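Local structure of oligopeptide-binding protein AppA (1XOC) at residues D246-T249 / A250-F253. The protein binds oligopeptides, tetra- and pentapeptides among them, and passes them to the App ABC transporter, which can replace the Opp system in sporulation and competence. Residues are numbered along the deposited sequence; the frame is centred on the assembly and turned at random.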
ATOM      1  N   ASP A 246     -15.182  17.011  -2.883  1.00 33.00           N
ATOM      2  CA  ASP A 246     -15.545  17.810  -1.713  1.00 33.23           C
ATOM      3  C   ASP A 246     -14.562  18.955  -1.407  1.00 32.72           C
ATOM      4  O   ASP A 246     -14.688  19.603  -0.368  1.00 32.59           O
ATOM      5  CB  ASP A 246     -15.649  16.903  -0.485  1.00 33.67           C
ATOM      6  CG  ASP A 246     -16.774  15.894  -0.599  1.00 36.65           C
ATOM      7  OD1 ASP A 246     -16.526  14.701  -0.365  1.00 40.20           O
ATOM      8  OD2 ASP A 246     -17.905  16.303  -0.921  1.00 42.03           O
ATOM      9  N   TYR A 247     -13.588  19.198  -2.288  1.00 31.79           N
ATOM     10  CA  TYR A 247     -12.571  20.216  -2.030  1.00 31.99           C
ATOM     11  C   TYR A 247     -13.174  21.607  -1.778  1.00 31.90           C
ATOM     12  O   TYR A 247     -12.827  22.270  -0.800  1.00 30.21           O
ATOM     13  CB  TYR A 247     -11.584  20.311  -3.197  1.00 31.89           C
ATOM     14  CG  TYR A 247     -10.421  21.207  -2.865  1.00 30.68           C
ATOM     15  CD1 TYR A 247     -10.542  22.594  -2.946  1.00 29.00           C
ATOM     16  CD2 TYR A 247      -9.221  20.681  -2.469  1.00 31.60           C
ATOM     17  CE1 TYR A 247      -9.474  23.426  -2.619  1.00 29.79           C
ATOM     18  CE2 TYR A 247      -8.148  21.495  -2.141  1.00 31.75           C
ATOM     19  CZ  TYR A 247      -8.281  22.873  -2.239  1.00 30.50           C
ATOM     20  OH  TYR A 247      -7.236  23.687  -1.910  1.00 30.69           O
ATOM     21  N   LYS A 248     -14.046  22.052  -2.670  1.00 31.68           N
ATOM     22  CA  LYS A 248     -14.581  23.403  -2.574  1.00 33.45           C
ATOM     23  C   LYS A 248     -15.472  23.569  -1.351  1.00 33.27           C
ATOM     24  O   LYS A 248     -15.564  24.659  -0.797  1.00 34.18           O
ATOM     25  CB  LYS A 248     -15.287  23.809  -3.850  1.00 34.02           C
ATOM     26  CG  LYS A 248     -14.291  24.031  -4.966  1.00 36.25           C
ATOM     27  CD  LYS A 248     -14.824  24.930  -6.031  1.00 37.34           C
ATOM     28  CE  LYS A 248     -15.880  24.258  -6.897  1.00 40.32           C
ATOM     29  NZ  LYS A 248     -16.394  25.222  -7.915  1.00 41.37           N
ATOM     30  N   THR A 249     -16.099  22.483  -0.923  1.00 33.26           N
ATOM     31  CA  THR A 249     -16.848  22.478   0.324  1.00 33.39           C
ATOM     32  C   THR A 249     -15.893  22.631   1.520  1.00 32.45           C
ATOM     33  O   THR A 249     -16.046  23.541   2.357  1.00 32.52           O
ATOM     34  CB  THR A 249     -17.681  21.178   0.438  1.00 33.38           C
ATOM     35  OG1 THR A 249     -18.603  21.129  -0.653  1.00 36.25           O
ATOM     36  CG2 THR A 249     -18.475  21.142   1.740  1.00 34.44           C
ATOM     37  N   ALA A 250     -14.895  21.760   1.580  1.00 31.93           N
ATOM     38  CA  ALA A 250     -14.017  21.685   2.743  1.00 31.86           C
ATOM     39  C   ALA A 250     -13.103  22.889   2.899  1.00 32.20           C
ATOM     40  O   ALA A 250     -12.734  23.245   4.015  1.00 31.84           O
ATOM     41  CB  ALA A 250     -13.211  20.406   2.716  1.00 31.76           C
ATOM     42  N   GLU A 251     -12.727  23.521   1.801  1.00 32.66           N
ATOM     43  CA  GLU A 251     -11.837  24.662   1.894  1.00 33.58           C
ATOM     44  C   GLU A 251     -12.490  25.834   2.630  1.00 34.25           C
ATOM     45  O   GLU A 251     -11.783  26.721   3.086  1.00 35.36           O
ATOM     46  CB  GLU A 251     -11.296  25.087   0.511  1.00 33.90           C
ATOM     47  CG  GLU A 251     -12.244  25.822  -0.354  1.00 34.56           C
ATOM     48  CD  GLU A 251     -11.583  26.430  -1.614  1.00 34.80           C
ATOM     49  OE1 GLU A 251     -10.360  26.722  -1.594  1.00 35.54           O
ATOM     50  OE2 GLU A 251     -12.308  26.617  -2.612  1.00 36.54           O
ATOM     51  N   LYS A 252     -13.818  25.826   2.755  1.00 33.72           N
ATOM     52  CA  LYS A 252     -14.553  26.838   3.504  1.00 34.69           C
ATOM     53  C   LYS A 252     -14.687  26.537   4.998  1.00 34.13           C
ATOM     54  O   LYS A 252     -15.127  27.406   5.759  1.00 33.61           O
ATOM     55  CB  LYS A 252     -15.952  26.952   2.939  1.00 34.94           C
ATOM     56  CG  LYS A 252     -16.011  27.436   1.506  1.00 36.74           C
ATOM     57  CD  LYS A 252     -17.459  27.410   1.002  1.00 38.03           C
ATOM     58  CE  LYS A 252     -17.559  27.783  -0.472  1.00 40.30           C
ATOM     59  NZ  LYS A 252     -17.389  29.259  -0.719  1.00 45.20           N
ATOM     60  N   PHE A 253     -14.334  25.325   5.418  1.00 33.83           N
ATOM     61  CA  PHE A 253     -14.526  24.907   6.811  1.00 34.50           C
ATOM     62  C   PHE A 253     -13.633  25.722   7.723  1.00 35.27           C
ATOM     63  O   PHE A 253     -12.530  26.126   7.351  1.00 35.91           O
ATOM     64  CB  PHE A 253     -14.169  23.435   7.032  1.00 33.09           C
ATOM     65  CG  PHE A 253     -15.083  22.449   6.355  1.00 32.55           C
ATOM     66  CD1 PHE A 253     -16.294  22.824   5.804  1.00 32.03           C
ATOM     67  CD2 PHE A 253     -14.715  21.112   6.295  1.00 30.07           C
ATOM     68  CE1 PHE A 253     -17.123  21.888   5.184  1.00 32.22           C
ATOM     69  CE2 PHE A 253     -15.534  20.165   5.684  1.00 30.77           C
ATOM     70  CZ  PHE A 253     -16.729  20.551   5.124  1.00 31.84           C
TER
HETATM   71  O   HOH W   1      -7.923  25.876  -0.782  1.00 41.64           O
HETATM   72  O   HOH W   2     -14.758  27.085  -1.760  1.00 48.25           O
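Glu251 reaches back to Tyr247, four residues earlier, the spacing of one turn of a surface helix. Helix 247-250 runs into a type I beta turn, Ala250 to Phe253, which begins the loop before strand 256-262. Glu251 CG sits between its backbone N and carbonyl carbon (chi1 76°), and the extended chain beyond brings the carboxylate to the tyrosine ring. OE1 lies at the ring edge, near its plane, 3.6 Å from CE1 of Tyr247. Ring and carboxylate planes are 66° apart. The Tyr247 side chain also rests on Ile258 and Thr260.

Farther round, the Phe253 ring lies against Thr249. Thr249 O is 3.4 Å from Phe253 CE1, and Thr249 CG2 is 3.8 Å from the same atom. Ala250 CA sits over the ring centre, 3.5 Å above its plane. Phe253 also touches Glu229 and Gln233 of helix 225-234, while Asp246 forms a salt bridge with Lys371. The backbone bonds Ala250 N to Asp246 O and Glu251 N to Tyr247 O are both 2.9 Å. The bond from Lys252 N to Thr249 O is longer, 3.2 Å. One water links Glu251 OE1 to the Tyr247 hydroxyl; another donates to Glu251 OE2 (2.6 Å) and to Lys248 O (2.7 Å).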